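Local coordinates for catabolite control protein A (Lactococcus lactis, PDB 2O20) that probably acts as a global transcriptional regulator of carbon catabolite repression and activation, binding DNA as a LacI-family protein, at residues 121-135 with 143-157. The protein carries 1 engineered substitution. Sequence-based numbering, arbitrary orientation. Where two conformers were deposited one is given.
Sequences DGIVYMGSSLDEKIR and TPVVLVGTIDGDKEI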
# COMPACT_ATOMS: atom_id res chain seq x y z
N ASP D 121 12.30 -17.09 17.49
CA ASP D 121 11.54 -17.74 18.54
C ASP D 121 10.13 -18.13 18.08
O ASP D 121 9.48 -18.99 18.67
CB ASP D 121 11.50 -16.82 19.77
CG ASP D 121 12.88 -16.53 20.32
OD1 ASP D 121 13.41 -17.43 20.98
OD2 ASP D 121 13.48 -15.46 20.05
N GLY D 122 9.66 -17.48 17.02
CA GLY D 122 8.33 -17.70 16.49
C GLY D 122 8.17 -17.06 15.11
O GLY D 122 8.89 -16.12 14.78
N ILE D 123 7.26 -17.61 14.32
CA ILE D 123 7.02 -17.20 12.92
C ILE D 123 5.53 -16.88 12.69
O ILE D 123 4.67 -17.65 13.06
CB ILE D 123 7.51 -18.32 11.91
CG1 ILE D 123 9.03 -18.45 11.97
CG2 ILE D 123 7.13 -18.01 10.48
CD1 ILE D 123 9.60 -19.72 11.39
N VAL D 124 5.27 -15.75 12.05
CA VAL D 124 3.96 -15.46 11.48
C VAL D 124 4.08 -15.59 9.96
O VAL D 124 4.93 -14.96 9.35
CB VAL D 124 3.49 -14.03 11.79
CG1 VAL D 124 2.12 -13.74 11.15
CG2 VAL D 124 3.47 -13.78 13.32
N TYR D 125 3.23 -16.45 9.37
CA TYR D 125 3.22 -16.68 7.93
C TYR D 125 1.98 -16.11 7.27
O TYR D 125 0.86 -16.38 7.70
CB TYR D 125 3.27 -18.17 7.63
CG TYR D 125 3.18 -18.49 6.15
CD1 TYR D 125 4.32 -18.57 5.37
CD2 TYR D 125 1.94 -18.68 5.54
CE1 TYR D 125 4.23 -18.83 4.01
CE2 TYR D 125 1.84 -18.95 4.16
CZ TYR D 125 2.98 -19.02 3.41
OH TYR D 125 2.87 -19.31 2.05
N MET D 126 2.20 -15.40 6.17
CA MET D 126 1.16 -14.87 5.30
C MET D 126 1.57 -15.24 3.88
O MET D 126 2.75 -15.25 3.56
CB MET D 126 1.09 -13.34 5.43
CG MET D 126 0.35 -12.79 6.63
SD MET D 126 0.67 -11.00 6.77
CE MET D 126 2.10 -11.02 7.81
N GLY D 127 0.60 -15.57 3.04
CA GLY D 127 0.86 -15.97 1.66
C GLY D 127 -0.28 -16.83 1.16
O GLY D 127 -1.17 -17.17 1.93
N SER D 128 -0.25 -17.20 -0.11
CA SER D 128 -1.41 -17.87 -0.72
C SER D 128 -1.72 -19.19 -0.02
O SER D 128 -2.89 -19.51 0.19
CB SER D 128 -1.19 -18.07 -2.22
OG SER D 128 0.06 -18.70 -2.48
N SER D 129 -0.68 -19.95 0.32
CA SER D 129 -0.83 -21.12 1.19
C SER D 129 0.50 -21.82 1.46
O SER D 129 1.45 -21.70 0.68
CB SER D 129 -1.79 -22.14 0.59
OG SER D 129 -1.37 -22.44 -0.73
N LEU D 130 0.52 -22.58 2.54
CA LEU D 130 1.70 -23.26 3.03
C LEU D 130 2.04 -24.51 2.21
O LEU D 130 1.32 -25.51 2.26
CB LEU D 130 1.50 -23.62 4.51
CG LEU D 130 2.78 -23.91 5.29
CD1 LEU D 130 3.61 -22.65 5.44
CD2 LEU D 130 2.45 -24.53 6.65
N ASP D 131 3.15 -24.45 1.46
CA ASP D 131 3.62 -25.57 0.64
C ASP D 131 4.17 -26.70 1.51
O ASP D 131 4.66 -26.47 2.62
CB ASP D 131 4.70 -25.06 -0.35
CG ASP D 131 5.16 -26.13 -1.33
OD1 ASP D 131 4.70 -26.10 -2.49
OD2 ASP D 131 6.00 -26.98 -0.95
N GLU D 132 4.08 -27.92 1.00
CA GLU D 132 4.51 -29.11 1.75
C GLU D 132 6.00 -29.08 2.09
O GLU D 132 6.40 -29.61 3.13
CB GLU D 132 4.18 -30.38 0.95
CG GLU D 132 4.27 -31.67 1.74
CD GLU D 132 3.26 -31.73 2.88
OE1 GLU D 132 2.05 -31.84 2.58
OE2 GLU D 132 3.67 -31.65 4.06
N LYS D 133 6.81 -28.51 1.20
CA LYS D 133 8.23 -28.25 1.48
C LYS D 133 8.32 -27.36 2.72
O LYS D 133 9.01 -27.69 3.69
CB LYS D 133 8.91 -27.55 0.30
CG LYS D 133 9.01 -28.37 -1.00
CD LYS D 133 10.04 -27.75 -1.95
CE LYS D 133 10.17 -28.50 -3.27
NZ LYS D 133 11.58 -28.50 -3.80
N ILE D 134 7.58 -26.25 2.68
CA ILE D 134 7.54 -25.26 3.77
C ILE D 134 6.97 -25.89 5.06
O ILE D 134 7.56 -25.79 6.13
CB ILE D 134 6.69 -24.00 3.36
CG1 ILE D 134 7.06 -23.47 1.96
CG2 ILE D 134 6.84 -22.86 4.36
CD1 ILE D 134 8.53 -23.09 1.75
N ARG D 135 5.82 -26.57 4.94
CA ARG D 135 5.21 -27.23 6.10
C ARG D 135 6.17 -28.20 6.80
O ARG D 135 6.21 -28.26 8.02
CB ARG D 135 3.93 -27.99 5.69
CG ARG D 135 3.20 -28.61 6.88
CD ARG D 135 2.17 -29.66 6.49
NE ARG D 135 0.97 -29.04 5.96
CZ ARG D 135 0.73 -28.80 4.67
NH1 ARG D 135 1.60 -29.16 3.73
NH2 ARG D 135 -0.40 -28.21 4.31
N THR D 143 9.69 -24.66 15.24
CA THR D 143 9.40 -23.29 15.66
C THR D 143 7.90 -23.08 15.85
O THR D 143 7.12 -23.49 15.00
CB THR D 143 9.83 -22.29 14.57
OG1 THR D 143 11.02 -22.75 13.90
CG2 THR D 143 10.05 -20.91 15.15
N PRO D 144 7.48 -22.42 16.94
CA PRO D 144 6.09 -21.95 16.96
C PRO D 144 5.75 -21.07 15.74
O PRO D 144 6.53 -20.21 15.34
CB PRO D 144 6.02 -21.14 18.27
CG PRO D 144 7.09 -21.70 19.10
CD PRO D 144 8.19 -22.07 18.19
N VAL D 145 4.60 -21.35 15.12
CA VAL D 145 4.16 -20.66 13.90
C VAL D 145 2.63 -20.47 13.94
O VAL D 145 1.89 -21.33 14.45
CB VAL D 145 4.61 -21.44 12.62
CG1 VAL D 145 4.23 -22.89 12.73
CG2 VAL D 145 4.04 -20.85 11.35
N VAL D 146 2.18 -19.32 13.46
CA VAL D 146 0.76 -19.03 13.27
C VAL D 146 0.57 -18.54 11.81
O VAL D 146 1.34 -17.71 11.34
CB VAL D 146 0.26 -17.96 14.24
CG1 VAL D 146 -1.27 -17.75 14.08
CG2 VAL D 146 0.62 -18.35 15.68
N LEU D 147 -0.45 -19.06 11.14
CA LEU D 147 -0.83 -18.62 9.78
C LEU D 147 -1.91 -17.54 9.87
O LEU D 147 -2.80 -17.62 10.73
CB LEU D 147 -1.36 -19.82 8.97
CG LEU D 147 -0.60 -21.16 9.05
CD1 LEU D 147 -1.35 -22.23 8.30
CD2 LEU D 147 0.86 -21.07 8.53
N VAL D 148 -1.83 -16.52 9.01
CA VAL D 148 -2.86 -15.47 8.91
C VAL D 148 -3.32 -15.33 7.45
O VAL D 148 -2.49 -15.15 6.54
CB VAL D 148 -2.36 -14.09 9.42
CG1 VAL D 148 -3.54 -13.12 9.56
CG2 VAL D 148 -1.58 -14.24 10.76
N GLY D 149 -4.63 -15.44 7.22
CA GLY D 149 -5.20 -15.32 5.88
C GLY D 149 -5.12 -16.60 5.07
O GLY D 149 -5.50 -16.62 3.89
N THR D 150 -4.61 -17.67 5.68
CA THR D 150 -4.63 -18.99 5.05
C THR D 150 -4.88 -20.07 6.09
O THR D 150 -4.74 -19.84 7.30
CB THR D 150 -3.35 -19.26 4.20
OG1 THR D 150 -3.54 -20.42 3.36
CG2 THR D 150 -2.11 -19.40 5.09
N ILE D 151 -5.33 -21.23 5.60
CA ILE D 151 -5.76 -22.34 6.43
C ILE D 151 -4.99 -23.60 6.04
O ILE D 151 -4.90 -23.94 4.86
CB ILE D 151 -7.26 -22.61 6.27
CG1 ILE D 151 -8.09 -21.34 6.55
CG2 ILE D 151 -7.70 -23.75 7.18
CD1 ILE D 151 -9.52 -21.43 6.07
N ASP D 152 -4.42 -24.28 7.05
CA ASP D 152 -3.78 -25.58 6.88
C ASP D 152 -4.87 -26.65 6.67
O ASP D 152 -5.81 -26.74 7.45
CB ASP D 152 -2.92 -25.89 8.13
CG ASP D 152 -2.26 -27.28 8.10
OD1 ASP D 152 -1.94 -27.79 7.00
OD2 ASP D 152 -2.05 -27.85 9.21
N GLY D 153 -4.72 -27.47 5.63
CA GLY D 153 -5.65 -28.57 5.32
C GLY D 153 -5.85 -29.58 6.43
O GLY D 153 -6.98 -30.03 6.70
N ASP D 154 -4.77 -29.94 7.11
CA ASP D 154 -4.85 -30.87 8.24
C ASP D 154 -5.48 -30.18 9.45
O ASP D 154 -6.04 -30.84 10.32
CB ASP D 154 -3.46 -31.40 8.59
CG ASP D 154 -2.74 -31.99 7.38
OD1 ASP D 154 -3.37 -32.76 6.61
OD2 ASP D 154 -1.54 -31.67 7.19
N LYS D 155 -5.39 -28.86 9.49
CA LYS D 155 -5.93 -28.03 10.58
C LYS D 155 -5.23 -28.31 11.91
O LYS D 155 -5.85 -28.23 12.96
CB LYS D 155 -7.46 -28.20 10.73
CG LYS D 155 -8.27 -27.77 9.51
CD LYS D 155 -8.39 -26.25 9.39
CE LYS D 155 -9.41 -25.68 10.39
NZ LYS D 155 -9.45 -24.19 10.39
N GLU D 156 -3.94 -28.60 11.85
CA GLU D 156 -3.13 -28.71 13.07
C GLU D 156 -2.36 -27.39 13.35
O GLU D 156 -2.20 -26.99 14.50
CB GLU D 156 -2.19 -29.94 13.01
CG GLU D 156 -0.89 -29.80 12.17
CD GLU D 156 -0.93 -30.52 10.83
OE1 GLU D 156 -1.37 -31.69 10.81
OE2 GLU D 156 -0.51 -29.92 9.80
N ILE D 157 -1.92 -26.71 12.29
CA ILE D 157 -1.12 -25.50 12.45
C ILE D 157 -2.06 -24.36 12.86
O ILE D 157 -3.09 -24.16 12.23
CB ILE D 157 -0.37 -25.13 11.16
CG1 ILE D 157 0.52 -26.30 10.73
CG2 ILE D 157 0.47 -23.87 11.35
CD1 ILE D 157 1.07 -26.16 9.33
O HOH W 1 -2.09 -15.07 3.96
O HOH W 2 -4.30 -16.88 1.35
O HOH W 3 -1.78 -22.67 4.24
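Thr143 brings its methyl CG2 to Ile123 CD1, crossing at about a right angle, while OG1 turns to Ser141. Pro144 CD and CG rest against Asp121 O, and Pro144 O accepts from Ile123 N at 2.9 Å. Parallel pairing follows: Val146 N donates to Ile123 O, Tyr125 N to Val146 O at a nearly straight 170°, and Val148 N to Tyr125 O. Val145 and Leu147 share one sheet face with Ile123 and Tyr125. With CG beside its backbone N (chi1 -44°), Leu147 sends CD2 to Tyr125 CB, 3.9 Å away, and also against Leu130 CD2; Leu130 CD1 lies over the centre of one face of the Tyr125 ring. On the sheet face of Val124 and Val146, Val124 CG1 is met by Val148 CG2, and Val148 CB lies alongside Met126 CG, under helices 76-91 and 294-309. Beyond the strands a water bridges Gly127 N and Val148 O. Thr150 CG2 reaches the Tyr125 ring edge; its OG1, hydrogen-bonded also to Glu194, accepts from a water that in turn accepts from Leu130 N. Asp152 OD1 is gripped by Arg135 NH2 at 3.1 Å, in the guanidinium plane, and weakly by NE, the carboxylate turned 38° from that plane. Asp152 OD2 accepts from Ile157 N through its anti lone pair, which steadies the carboxylate. Asp154 OD2 is a long 3.8 Å from Arg135 NE, well out of plane, while NH1 pairs with Glu132. A leucine in place of Arg135 would probably leave Asp152, Asp154 and Glu132 without their shared counter-charge. Ile157 CD1 packs tightly on Leu130 CD2 (3.4 Å) and touches Arg135 CG. Strand 122-125, helix 132-141 and strand 145-148 form a beta-alpha-beta unit of the parallel sheet in a periplasmic-binding-protein-like LacI-family core.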